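PDB 2YZV: ADP-ribosylglycohydrolase from Thermus thermophilus, which is a magnesium-binding, all-helical protein of the ADP-ribosylglycohydrolase family, built as a single chain. Local coordinates for residues G53-D58 and A279-E284; E212-G217 and L225-W230; N128-R133 and T157-R162. All blocks are in the same frame, centred on the assembly; numbering follows the deposited sequence.

Contact 1: G53-D58 and A279-E284; sequences GFWTDD and ALHLRE. With MG (magnesium ion), chain C.
G53 and F54 run beside L280 and H281, and H281 N gives G53 O a nearly straight hydrogen bond (3.0 Å, 172° at the hydrogen). Next to it, G53 CA approaches A279 O at 3.3 Å in a CA-H...O contact. The F54 and H281 rings form an offset stack, with centroids 3.9 Å apart and planes 10° from parallel. H281 CG lies anti to the backbone N (chi1 -174°), which lays the imidazole along the F54 ring. F54 CZ lies over the centre of one imidazole face, and L282 CG covers the opposite face. W55 turns its indole edge to the segment 279-284. Its NE1 donates to H281 O at 2.9 Å, nearly in the indole plane. L280 CD1 packs at W55 CD1 (3.7 Å), and L282 CD1 at W55 CZ2 (3.6 Å), on the same rim. A water over the indole face links W55 N to H281 ND1. Beyond W55, T56 caps helix 57-72 through a weak bond from D58 N. T56 OG1 and D58 OD1 bind magnesium at 2.1 and 1.9 Å, with D253. Ring stacking and neutral hydrogen bonds thus pin the chain directly before the start of helix 57-72, where T56 and D58 bind magnesium.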
ATOM      1  N   GLY A  53      13.743  11.337  -0.318  1.00 12.34           N
ATOM      2  CA  GLY A  53      12.757  11.093   0.718  1.00 11.29           C
ATOM      3  C   GLY A  53      11.353  11.595   0.442  1.00 11.48           C
ATOM      4  O   GLY A  53      10.461  11.401   1.264  1.00 12.22           O
ATOM      5  N   PHE A  54      11.140  12.253  -0.694  1.00 11.99           N
ATOM      6  CA  PHE A  54       9.804  12.734  -1.020  1.00 11.66           C
ATOM      7  C   PHE A  54       9.037  11.632  -1.735  1.00 13.38           C
ATOM      8  O   PHE A  54       9.604  10.859  -2.503  1.00 13.57           O
ATOM      9  CB  PHE A  54       9.868  13.997  -1.888  1.00 12.37           C
ATOM     10  CG  PHE A  54       9.873  15.273  -1.094  1.00 12.25           C
ATOM     11  CD1 PHE A  54      10.868  15.524  -0.153  1.00 13.84           C
ATOM     12  CD2 PHE A  54       8.870  16.220  -1.278  1.00 15.17           C
ATOM     13  CE1 PHE A  54      10.867  16.705   0.595  1.00 16.95           C
ATOM     14  CE2 PHE A  54       8.860  17.400  -0.535  1.00 15.00           C
ATOM     15  CZ  PHE A  54       9.859  17.642   0.400  1.00 15.45           C
ATOM     16  N   TRP A  55       7.739  11.558  -1.465  1.00 14.18           N
ATOM     17  CA  TRP A  55       6.899  10.530  -2.055  1.00 13.73           C
ATOM     18  C   TRP A  55       5.874  11.074  -3.050  1.00 14.40           C
ATOM     19  O   TRP A  55       5.866  12.268  -3.361  1.00 16.71           O
ATOM     20  CB  TRP A  55       6.215   9.736  -0.935  1.00 12.91           C
ATOM     21  CG  TRP A  55       6.107  10.502   0.347  1.00 12.33           C
ATOM     22  CD1 TRP A  55       6.949  10.434   1.426  1.00 13.72           C
ATOM     23  CD2 TRP A  55       5.116  11.480   0.675  1.00 12.00           C
ATOM     24  NE1 TRP A  55       6.537  11.310   2.404  1.00 13.31           N
ATOM     25  CE2 TRP A  55       5.414  11.964   1.968  1.00 13.39           C
ATOM     26  CE3 TRP A  55       4.001  11.996  -0.001  1.00 12.16           C
ATOM     27  CZ2 TRP A  55       4.637  12.943   2.601  1.00 12.93           C
ATOM     28  CZ3 TRP A  55       3.228  12.970   0.627  1.00 12.84           C
ATOM     29  CH2 TRP A  55       3.553  13.431   1.918  1.00 13.21           C
ATOM     30  N   THR A  56       5.001  10.197  -3.539  1.00 13.97           N
ATOM     31  CA  THR A  56       4.009  10.578  -4.545  1.00 15.15           C
ATOM     32  C   THR A  56       2.553  10.533  -4.089  1.00 15.75           C
ATOM     33  O   THR A  56       2.252  10.677  -2.904  1.00 13.32           O
ATOM     34  CB  THR A  56       4.148   9.675  -5.777  1.00 14.87           C
ATOM     35  OG1 THR A  56       3.664   8.363  -5.461  1.00 15.29           O
ATOM     36  CG2 THR A  56       5.613   9.570  -6.188  1.00 18.83           C
ATOM     37  N   ASP A  57       1.648  10.332  -5.046  1.00 17.59           N
ATOM     38  CA  ASP A  57       0.224  10.270  -4.743  1.00 19.36           C
ATOM     39  C   ASP A  57      -0.139   9.057  -3.895  1.00 18.23           C
ATOM     40  O   ASP A  57      -1.180   9.046  -3.236  1.00 17.21           O
ATOM     41  CB  ASP A  57      -0.605  10.277  -6.038  1.00 24.77           C
ATOM     42  CG  ASP A  57      -0.279   9.117  -6.956  1.00 29.16           C
ATOM     43  OD1 ASP A  57      -0.551   7.956  -6.583  1.00 33.41           O
ATOM     44  OD2 ASP A  57       0.248   9.367  -8.061  1.00 34.91           O
ATOM     45  N   ASP A  58       0.716   8.038  -3.904  1.00 17.49           N
ATOM     46  CA  ASP A  58       0.471   6.837  -3.111  1.00 17.86           C
ATOM     47  C   ASP A  58       0.376   7.239  -1.646  1.00 16.81           C
ATOM     48  O   ASP A  58      -0.629   6.991  -0.974  1.00 16.97           O
ATOM     49  CB  ASP A  58       1.622   5.836  -3.264  1.00 18.70           C
ATOM     50  CG  ASP A  58       1.799   5.353  -4.686  1.00 21.27           C
ATOM     51  OD1 ASP A  58       1.954   6.196  -5.592  1.00 22.70           O
ATOM     52  OD2 ASP A  58       1.795   4.123  -4.897  1.00 20.05           O
ATOM     53  N   ALA A 279      15.525  10.465   6.171  1.00 16.99           N
ATOM     54  CA  ALA A 279      15.402  11.266   4.956  1.00 15.25           C
ATOM     55  C   ALA A 279      13.952  11.433   4.509  1.00 14.27           C
ATOM     56  O   ALA A 279      13.649  12.278   3.671  1.00 16.08           O
ATOM     57  CB  ALA A 279      16.212  10.621   3.835  1.00 16.65           C
ATOM     58  N   LEU A 280      13.064  10.630   5.084  1.00 13.86           N
ATOM     59  CA  LEU A 280      11.645  10.629   4.729  1.00 13.98           C
ATOM     60  C   LEU A 280      10.860  11.903   5.053  1.00 13.40           C
ATOM     61  O   LEU A 280      10.837  12.364   6.193  1.00 13.91           O
ATOM     62  CB  LEU A 280      10.963   9.435   5.401  1.00 12.44           C
ATOM     63  CG  LEU A 280       9.526   9.122   4.978  1.00 13.59           C
ATOM     64  CD1 LEU A 280       9.502   8.666   3.521  1.00 15.18           C
ATOM     65  CD2 LEU A 280       8.968   8.027   5.878  1.00 14.44           C
ATOM     66  N   HIS A 281      10.194  12.452   4.041  1.00 12.95           N
ATOM     67  CA  HIS A 281       9.394  13.663   4.211  1.00 13.40           C
ATOM     68  C   HIS A 281       8.191  13.376   5.119  1.00 13.83           C
ATOM     69  O   HIS A 281       7.480  12.392   4.922  1.00 12.25           O
ATOM     70  CB  HIS A 281       8.906  14.159   2.846  1.00 15.81           C
ATOM     71  CG  HIS A 281       8.201  15.479   2.898  1.00 18.39           C
ATOM     72  ND1 HIS A 281       7.213  15.828   2.003  1.00 19.34           N
ATOM     73  CD2 HIS A 281       8.346  16.536   3.730  1.00 18.92           C
ATOM     74  CE1 HIS A 281       6.778  17.044   2.283  1.00 19.14           C
ATOM     75  NE2 HIS A 281       7.449  17.495   3.328  1.00 19.98           N
ATOM     76  N   LEU A 282       7.974  14.242   6.106  1.00 13.53           N
ATOM     77  CA  LEU A 282       6.866  14.113   7.056  1.00 13.70           C
ATOM     78  C   LEU A 282       6.906  12.837   7.895  1.00 13.49           C
ATOM     79  O   LEU A 282       5.866  12.304   8.282  1.00 13.46           O
ATOM     80  CB  LEU A 282       5.522  14.211   6.327  1.00 15.67           C
ATOM     81  CG  LEU A 282       5.303  15.473   5.486  1.00 17.76           C
ATOM     82  CD1 LEU A 282       3.874  15.493   4.963  1.00 18.71           C
ATOM     83  CD2 LEU A 282       5.571  16.712   6.328  1.00 19.27           C
ATOM     84  N   ARG A 283       8.113  12.360   8.171  1.00 12.82           N
ATOM     85  CA  ARG A 283       8.323  11.164   8.978  1.00 11.54           C
ATOM     86  C   ARG A 283       7.559  11.247  10.302  1.00 12.97           C
ATOM     87  O   ARG A 283       6.785  10.351  10.652  1.00 11.96           O
ATOM     88  CB  ARG A 283       9.817  11.021   9.268  1.00 12.55           C
ATOM     89  CG  ARG A 283      10.182   9.890  10.204  1.00 14.78           C
ATOM     90  CD  ARG A 283      11.583  10.123  10.739  1.00 17.00           C
ATOM     91  NE  ARG A 283      12.068   9.022  11.562  1.00 19.10           N
ATOM     92  CZ  ARG A 283      13.261   9.009  12.146  1.00 20.17           C
ATOM     93  NH1 ARG A 283      14.080  10.042  11.997  1.00 21.33           N
ATOM     94  NH2 ARG A 283      13.638   7.963  12.870  1.00 21.05           N
ATOM     95  N   GLU A 284       7.782  12.329  11.041  1.00 12.79           N
ATOM     96  CA  GLU A 284       7.131  12.508  12.337  1.00 13.78           C
ATOM     97  C   GLU A 284       5.610  12.574  12.273  1.00 13.66           C
ATOM     98  O   GLU A 284       4.926  12.038  13.146  1.00 14.25           O
ATOM     99  CB  GLU A 284       7.666  13.765  13.033  1.00 14.60           C
ATOM    100  CG  GLU A 284       9.120  13.690  13.489  1.00 17.77           C
ATOM    101  CD  GLU A 284      10.114  13.775  12.343  1.00 19.37           C
ATOM    102  OE1 GLU A 284       9.743  14.271  11.259  1.00 21.54           O
ATOM    103  OE2 GLU A 284      11.277  13.361  12.537  1.00 22.06           O
TER
HETATM  104 MG    MG C 502       2.756   7.217  -7.024  1.00 30.04          MG
HETATM  105  O   HOH W   1       6.420  14.231  -0.240  1.00 23.26           O

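Contact 2: E212-G217 and L225-W230; sequences EAPEEG and LAAALW
One face of the W230 indole carries A213 and P214, while A227 O of its own helix lies at the ring edge, in plane. A213 CA stands over the five-membered ring, 3.5 Å from its centroid and 20° off the normal. P214 CD stands over the six-membered ring, 4.0 Å from that centroid. Both are CH-pi contacts, and both sit toward the rim of the indole system. A213 CB reaches W230 NE1 at 3.4 Å and also lies near CE2 and CZ2. P214 CD comes to 3.6 Å from W230 CD2. W230 CB points toward the loop, and with CG anti to the backbone N (chi1 164°) the indole presents a face to A213 and P214.

The proline touches twice. Its CD rests on the indole, and its CG meets A227 CB at 3.9 Å. A227 and W230 are three residues apart in helix 221-234, so they present neighbouring surfaces. L248 touches P214, A227 and W230 and completes this apolar patch.

Polar links lie at the margin. A water donates to E212 O at 2.9 Å and, more weakly, to A226 O, bridging loop and helix. Within the loop, A213 N donates to E212 OE2 at 3.1 Å, meeting it from above the carboxylate plane. P214 O accepts from K33 NZ outside the two segments.

The arrangement is an interhelical loop folded back on the helix that follows it. The loop after helix 200-209 is laid over helix 221-234 by a proline and alanine on a tryptophan face. It lies at the surface of the all-helical fold of this family, and a backbone hydrogen bond between G217 and D251 connects the same loop with a magnesium ligand.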
ATOM      1  N   GLU A 212       7.621 -16.410  -8.925  1.00 11.71           N
ATOM      2  CA  GLU A 212       8.480 -16.056 -10.049  1.00 13.07           C
ATOM      3  C   GLU A 212       8.708 -14.553 -10.081  1.00 14.31           C
ATOM      4  O   GLU A 212       7.791 -13.776  -9.826  1.00 15.20           O
ATOM      5  CB  GLU A 212       7.851 -16.497 -11.369  1.00 13.52           C
ATOM      6  CG  GLU A 212       8.756 -16.261 -12.560  1.00 16.01           C
ATOM      7  CD  GLU A 212      10.062 -17.022 -12.441  1.00 18.01           C
ATOM      8  OE1 GLU A 212      10.028 -18.268 -12.525  1.00 19.62           O
ATOM      9  OE2 GLU A 212      11.116 -16.376 -12.252  1.00 18.96           O
ATOM     10  N   ALA A 213       9.933 -14.147 -10.398  1.00 14.38           N
ATOM     11  CA  ALA A 213      10.266 -12.727 -10.465  1.00 13.68           C
ATOM     12  C   ALA A 213       9.537 -12.070 -11.630  1.00 14.72           C
ATOM     13  O   ALA A 213       9.503 -12.609 -12.737  1.00 15.63           O
ATOM     14  CB  ALA A 213      11.774 -12.550 -10.632  1.00 14.93           C
ATOM     15  N   PRO A 214       8.925 -10.899 -11.392  1.00 13.98           N
ATOM     16  CA  PRO A 214       8.203 -10.182 -12.447  1.00 14.65           C
ATOM     17  C   PRO A 214       9.188  -9.624 -13.473  1.00 15.24           C
ATOM     18  O   PRO A 214      10.360  -9.411 -13.159  1.00 16.60           O
ATOM     19  CB  PRO A 214       7.500  -9.057 -11.687  1.00 16.15           C
ATOM     20  CG  PRO A 214       7.360  -9.600 -10.301  1.00 15.18           C
ATOM     21  CD  PRO A 214       8.691 -10.268 -10.083  1.00 13.18           C
ATOM     22  N   GLU A 215       8.709  -9.390 -14.690  1.00 16.78           N
ATOM     23  CA  GLU A 215       9.552  -8.833 -15.743  1.00 20.10           C
ATOM     24  C   GLU A 215       9.579  -7.311 -15.625  1.00 19.30           C
ATOM     25  O   GLU A 215      10.391  -6.642 -16.267  1.00 19.50           O
ATOM     26  CB  GLU A 215       9.026  -9.237 -17.122  1.00 23.14           C
ATOM     27  CG  GLU A 215       9.112 -10.728 -17.414  1.00 29.64           C
ATOM     28  CD  GLU A 215      10.540 -11.247 -17.441  1.00 31.86           C
ATOM     29  OE1 GLU A 215      10.725 -12.445 -17.738  1.00 35.16           O
ATOM     30  OE2 GLU A 215      11.478 -10.465 -17.168  1.00 34.92           O
ATOM     31  N   GLU A 216       8.673  -6.772 -14.812  1.00 18.47           N
ATOM     32  CA  GLU A 216       8.591  -5.334 -14.573  1.00 20.06           C
ATOM     33  C   GLU A 216       7.645  -5.071 -13.407  1.00 19.04           C
ATOM     34  O   GLU A 216       6.971  -5.986 -12.941  1.00 18.97           O
ATOM     35  CB  GLU A 216       8.080  -4.595 -15.817  1.00 24.66           C
ATOM     36  CG  GLU A 216       6.566  -4.539 -15.965  1.00 31.62           C
ATOM     37  CD  GLU A 216       5.946  -5.864 -16.358  1.00 35.10           C
ATOM     38  OE1 GLU A 216       4.704  -5.914 -16.499  1.00 38.99           O
ATOM     39  OE2 GLU A 216       6.691  -6.853 -16.532  1.00 38.72           O
ATOM     40  N   GLY A 217       7.613  -3.831 -12.927  1.00 16.94           N
ATOM     41  CA  GLY A 217       6.712  -3.489 -11.837  1.00 15.42           C
ATOM     42  C   GLY A 217       5.373  -3.155 -12.469  1.00 14.36           C
ATOM     43  O   GLY A 217       5.246  -2.103 -13.096  1.00 13.70           O
ATOM     44  N   LEU A 225       0.356  -6.694  -6.575  1.00  9.18           N
ATOM     45  CA  LEU A 225       0.337  -7.521  -5.380  1.00  8.87           C
ATOM     46  C   LEU A 225       1.352  -8.652  -5.531  1.00  9.26           C
ATOM     47  O   LEU A 225       2.130  -8.926  -4.616  1.00  8.35           O
ATOM     48  CB  LEU A 225      -1.065  -8.101  -5.161  1.00  9.02           C
ATOM     49  CG  LEU A 225      -1.236  -9.005  -3.937  1.00  9.88           C
ATOM     50  CD1 LEU A 225      -0.884  -8.243  -2.667  1.00 11.09           C
ATOM     51  CD2 LEU A 225      -2.677  -9.502  -3.883  1.00 10.88           C
ATOM     52  N   ALA A 226       1.356  -9.294  -6.695  1.00  8.86           N
ATOM     53  CA  ALA A 226       2.277 -10.402  -6.946  1.00  9.66           C
ATOM     54  C   ALA A 226       3.742  -9.976  -6.869  1.00  9.42           C
ATOM     55  O   ALA A 226       4.589 -10.729  -6.388  1.00 10.18           O
ATOM     56  CB  ALA A 226       1.986 -11.022  -8.311  1.00 10.04           C
ATOM     57  N   ALA A 227       4.040  -8.769  -7.347  1.00  7.92           N
ATOM     58  CA  ALA A 227       5.412  -8.268  -7.321  1.00  8.36           C
ATOM     59  C   ALA A 227       5.854  -8.003  -5.888  1.00  8.66           C
ATOM     60  O   ALA A 227       7.001  -8.273  -5.517  1.00  7.81           O
ATOM     61  CB  ALA A 227       5.520  -6.986  -8.151  1.00  8.09           C
ATOM     62  N   ALA A 228       4.944  -7.468  -5.082  1.00  7.94           N
ATOM     63  CA  ALA A 228       5.256  -7.178  -3.689  1.00  9.04           C
ATOM     64  C   ALA A 228       5.460  -8.487  -2.932  1.00  8.78           C
ATOM     65  O   ALA A 228       6.370  -8.603  -2.114  1.00  9.12           O
ATOM     66  CB  ALA A 228       4.124  -6.370  -3.054  1.00  9.63           C
ATOM     67  N   LEU A 229       4.615  -9.475  -3.214  1.00  9.42           N
ATOM     68  CA  LEU A 229       4.729 -10.768  -2.550  1.00  9.34           C
ATOM     69  C   LEU A 229       6.035 -11.463  -2.934  1.00  9.09           C
ATOM     70  O   LEU A 229       6.656 -12.126  -2.109  1.00  9.01           O
ATOM     71  CB  LEU A 229       3.530 -11.656  -2.897  1.00  9.10           C
ATOM     72  CG  LEU A 229       2.219 -11.270  -2.207  1.00  9.76           C
ATOM     73  CD1 LEU A 229       1.079 -12.117  -2.753  1.00  9.52           C
ATOM     74  CD2 LEU A 229       2.354 -11.471  -0.698  1.00 12.38           C
ATOM     75  N   TRP A 230       6.450 -11.314  -4.188  1.00 10.13           N
ATOM     76  CA  TRP A 230       7.698 -11.915  -4.641  1.00  9.54           C
ATOM     77  C   TRP A 230       8.876 -11.302  -3.883  1.00  8.87           C
ATOM     78  O   TRP A 230       9.745 -12.012  -3.382  1.00  8.33           O
ATOM     79  CB  TRP A 230       7.876 -11.671  -6.142  1.00  8.97           C
ATOM     80  CG  TRP A 230       9.266 -11.910  -6.625  1.00 10.35           C
ATOM     81  CD1 TRP A 230       9.860 -13.119  -6.869  1.00 11.88           C
ATOM     82  CD2 TRP A 230      10.260 -10.914  -6.890  1.00 11.99           C
ATOM     83  NE1 TRP A 230      11.163 -12.934  -7.267  1.00 13.26           N
ATOM     84  CE2 TRP A 230      11.436 -11.590  -7.288  1.00 12.01           C
ATOM     85  CE3 TRP A 230      10.272  -9.513  -6.826  1.00 11.75           C
ATOM     86  CZ2 TRP A 230      12.616 -10.912  -7.622  1.00 12.56           C
ATOM     87  CZ3 TRP A 230      11.446  -8.837  -7.159  1.00 12.97           C
ATOM     88  CH2 TRP A 230      12.601  -9.541  -7.552  1.00 13.77           C
TER
HETATM   89  O   HOH W   2       5.718 -12.016  -8.881  1.00 16.06           O

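Contact 3: N128-R133 and T157-R162; sequences NGPLMR and TTHGAR
T158 OG1 is held by three nitrogens: R133 NH1, R133 NH2 and H159 ND1. R133 meets it end-on with both terminal nitrogens, NH2 to T158 OG1 at 2.9 Å and NH1 to T158 OG1 at 3.0 Å. The oxygen lies 1° out of the guanidinium plane. The angles at the hydrogens, 149° for NH2 and 143° for NH1, show that one acceptor is shared by two bent bonds. H159 ND1 and T158 OG1 are hydrogen-bonded at 2.7 Å, with the oxygen in the imidazole plane.

This is a buried joint in the all-helical ADP-ribosylglycohydrolase fold. It ties the short, weakly bonded helix 129-132 to the loop between helices 147-156 and 162-179. The R133 chain is extended from CG to NE, which carries the guanidinium across to the loop. NH1 also donates to Q61 OE1 of helix 57-72, and NH2 to A154 O of helix 147-156, which accepts from T157 OG1 as well. The guanidinium is therefore gripped from several directions, and its rotation is likely fixed. One of its faces lies against P130 CA, 3.9 Å above the plane.

P130 also packs on H159. Its CD sits over the centre of the imidazole, 3.4 Å from the centroid and almost on the ring normal, in a CH-pi contact. Its CG reaches H159 CG at 3.4 Å. The ring is thus set by a proline on one face and by T158 OG1 at its edge.

At the start of the short helix, N128 O accepts from L131 N and M132 N. N128 ND2 donates to D251 OD2, and D251 binds magnesium. At the NE2 edge of the imidazole, in its plane, a water accepts from G129 N at 3.1 Å and lies 2.9 Å from H159 NE2.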
ATOM      1  N   ASN A 128      -3.643  -0.391  -9.390  1.00 13.72           N
ATOM      2  CA  ASN A 128      -3.207  -0.650  -8.022  1.00 12.28           C
ATOM      3  C   ASN A 128      -3.461   0.455  -7.004  1.00 11.98           C
ATOM      4  O   ASN A 128      -3.020   0.349  -5.863  1.00 10.86           O
ATOM      5  CB  ASN A 128      -1.717  -0.976  -8.015  1.00 12.36           C
ATOM      6  CG  ASN A 128      -0.891   0.096  -8.693  1.00 13.41           C
ATOM      7  OD1 ASN A 128      -1.288   1.259  -8.742  1.00 14.56           O
ATOM      8  ND2 ASN A 128       0.271  -0.285  -9.214  1.00 13.07           N
ATOM      9  N   GLY A 129      -4.163   1.510  -7.403  1.00 12.56           N
ATOM     10  CA  GLY A 129      -4.426   2.603  -6.480  1.00 12.21           C
ATOM     11  C   GLY A 129      -4.976   2.207  -5.115  1.00 11.61           C
ATOM     12  O   GLY A 129      -4.537   2.738  -4.094  1.00 11.68           O
ATOM     13  N   PRO A 130      -5.941   1.277  -5.052  1.00 11.66           N
ATOM     14  CA  PRO A 130      -6.486   0.886  -3.748  1.00 11.07           C
ATOM     15  C   PRO A 130      -5.470   0.217  -2.835  1.00 11.55           C
ATOM     16  O   PRO A 130      -5.613   0.242  -1.614  1.00 10.93           O
ATOM     17  CB  PRO A 130      -7.620  -0.075  -4.115  1.00 10.74           C
ATOM     18  CG  PRO A 130      -8.008   0.350  -5.497  1.00 13.89           C
ATOM     19  CD  PRO A 130      -6.667   0.603  -6.140  1.00 12.73           C
ATOM     20  N   LEU A 131      -4.454  -0.398  -3.434  1.00  9.27           N
ATOM     21  CA  LEU A 131      -3.434  -1.102  -2.665  1.00 10.10           C
ATOM     22  C   LEU A 131      -2.397  -0.180  -2.051  1.00 11.80           C
ATOM     23  O   LEU A 131      -1.907  -0.430  -0.955  1.00  9.89           O
ATOM     24  CB  LEU A 131      -2.690  -2.100  -3.553  1.00  9.89           C
ATOM     25  CG  LEU A 131      -3.494  -3.092  -4.386  1.00 10.40           C
ATOM     26  CD1 LEU A 131      -2.530  -4.007  -5.121  1.00 11.09           C
ATOM     27  CD2 LEU A 131      -4.415  -3.897  -3.488  1.00 11.85           C
ATOM     28  N   MET A 132      -2.061   0.881  -2.773  1.00 14.58           N
ATOM     29  CA  MET A 132      -1.027   1.812  -2.334  1.00 16.56           C
ATOM     30  C   MET A 132      -1.345   2.626  -1.091  1.00 16.46           C
ATOM     31  O   MET A 132      -0.436   3.158  -0.453  1.00 18.41           O
ATOM     32  CB  MET A 132      -0.694   2.778  -3.473  1.00 17.87           C
ATOM     33  CG  MET A 132      -1.844   3.692  -3.841  1.00 19.74           C
ATOM     34  SD  MET A 132      -1.471   4.818  -5.198  1.00 19.60           S
ATOM     35  CE  MET A 132      -2.643   6.139  -4.863  1.00 20.77           C
ATOM     36  N   ARG A 133      -2.623   2.710  -0.737  1.00 16.00           N
ATOM     37  CA  ARG A 133      -3.050   3.521   0.400  1.00 16.38           C
ATOM     38  C   ARG A 133      -3.721   2.745   1.532  1.00 16.68           C
ATOM     39  O   ARG A 133      -4.198   3.349   2.494  1.00 16.48           O
ATOM     40  CB  ARG A 133      -4.036   4.586  -0.101  1.00 15.32           C
ATOM     41  CG  ARG A 133      -5.358   3.969  -0.589  1.00 15.72           C
ATOM     42  CD  ARG A 133      -6.270   4.948  -1.331  1.00 15.19           C
ATOM     43  NE  ARG A 133      -7.510   4.276  -1.723  1.00 14.03           N
ATOM     44  CZ  ARG A 133      -8.096   4.399  -2.911  1.00 13.42           C
ATOM     45  NH1 ARG A 133      -7.564   5.176  -3.847  1.00 15.20           N
ATOM     46  NH2 ARG A 133      -9.207   3.725  -3.170  1.00 13.64           N
ATOM     47  N   THR A 157     -14.092   3.420  -3.795  1.00 11.70           N
ATOM     48  CA  THR A 157     -14.186   4.865  -3.941  1.00 12.11           C
ATOM     49  C   THR A 157     -13.546   5.320  -5.250  1.00 12.92           C
ATOM     50  O   THR A 157     -14.025   6.262  -5.881  1.00 13.19           O
ATOM     51  CB  THR A 157     -13.489   5.606  -2.780  1.00 11.14           C
ATOM     52  OG1 THR A 157     -12.134   5.150  -2.659  1.00 11.61           O
ATOM     53  CG2 THR A 157     -14.237   5.371  -1.474  1.00 10.99           C
ATOM     54  N   THR A 158     -12.482   4.639  -5.670  1.00 10.81           N
ATOM     55  CA  THR A 158     -11.779   5.022  -6.893  1.00 11.29           C
ATOM     56  C   THR A 158     -11.610   3.926  -7.945  1.00 11.02           C
ATOM     57  O   THR A 158     -11.345   4.222  -9.113  1.00 12.76           O
ATOM     58  CB  THR A 158     -10.379   5.563  -6.560  1.00 11.37           C
ATOM     59  OG1 THR A 158      -9.630   4.546  -5.887  1.00 11.73           O
ATOM     60  CG2 THR A 158     -10.480   6.795  -5.661  1.00 12.17           C
ATOM     61  N   HIS A 159     -11.749   2.667  -7.536  1.00 11.84           N
ATOM     62  CA  HIS A 159     -11.587   1.539  -8.453  1.00 12.60           C
ATOM     63  C   HIS A 159     -12.731   0.548  -8.315  1.00 13.11           C
ATOM     64  O   HIS A 159     -13.106   0.178  -7.200  1.00 15.03           O
ATOM     65  CB  HIS A 159     -10.265   0.815  -8.175  1.00 12.46           C
ATOM     66  CG  HIS A 159      -9.051   1.640  -8.464  1.00 13.23           C
ATOM     67  ND1 HIS A 159      -8.766   2.809  -7.793  1.00 13.37           N
ATOM     68  CD2 HIS A 159      -8.055   1.474  -9.366  1.00 14.95           C
ATOM     69  CE1 HIS A 159      -7.650   3.329  -8.269  1.00 14.59           C
ATOM     70  NE2 HIS A 159      -7.196   2.537  -9.224  1.00 16.54           N
ATOM     71  N   GLY A 160     -13.268   0.096  -9.446  1.00 11.89           N
ATOM     72  CA  GLY A 160     -14.382  -0.834  -9.397  1.00 13.57           C
ATOM     73  C   GLY A 160     -14.196  -2.198 -10.039  1.00 13.57           C
ATOM     74  O   GLY A 160     -15.117  -3.013 -10.009  1.00 14.32           O
ATOM     75  N   ALA A 161     -13.027  -2.458 -10.621  1.00 12.39           N
ATOM     76  CA  ALA A 161     -12.776  -3.752 -11.255  1.00 12.27           C
ATOM     77  C   ALA A 161     -12.708  -4.864 -10.211  1.00 12.21           C
ATOM     78  O   ALA A 161     -12.092  -4.703  -9.156  1.00 12.00           O
ATOM     79  CB  ALA A 161     -11.475  -3.704 -12.057  1.00 12.42           C
ATOM     80  N   ARG A 162     -13.333  -5.996 -10.518  1.00 11.61           N
ATOM     81  CA  ARG A 162     -13.358  -7.131  -9.605  1.00 11.53           C
ATOM     82  C   ARG A 162     -11.994  -7.493  -9.030  1.00 11.97           C
ATOM     83  O   ARG A 162     -11.854  -7.663  -7.818  1.00 11.54           O
ATOM     84  CB  ARG A 162     -13.930  -8.368 -10.300  1.00 12.63           C
ATOM     85  CG  ARG A 162     -13.943  -9.593  -9.403  1.00 13.88           C
ATOM     86  CD  ARG A 162     -14.288 -10.862 -10.159  1.00 16.41           C
ATOM     87  NE  ARG A 162     -14.380 -11.995  -9.244  1.00 19.61           N
ATOM     88  CZ  ARG A 162     -14.552 -13.255  -9.621  1.00 24.52           C
ATOM     89  NH1 ARG A 162     -14.649 -13.563 -10.909  1.00 26.91           N
ATOM     90  NH2 ARG A 162     -14.632 -14.211  -8.704  1.00 24.66           N
TER
HETATM   91  O   HOH W   3      -4.453   2.991 -10.130  1.00 17.50           O

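Overall arrangement
Contact 3 is buried, contact 1 is partly buried, and contact 2 lies at the surface. Their chemistry differs with their place. Contact 3 rests on a shared hydroxyl and a guanidinium, contact 1 on stacked rings with two direct hydrogen bonds, and contact 2 on CH-pi packing with a water bridge. Contacts 1 and 3 touch where D57 and D58 pack on M132, so helices 57-72 and 129-132 meet there. Contacts 2 and 3 touch at L225 and L131, while contacts 1 and 2 stay about 11 Å apart at their nearest atoms. Contact 1 supplies magnesium ligands itself. Contacts 2 and 3 both reach the ligand D251, through G217 and N128.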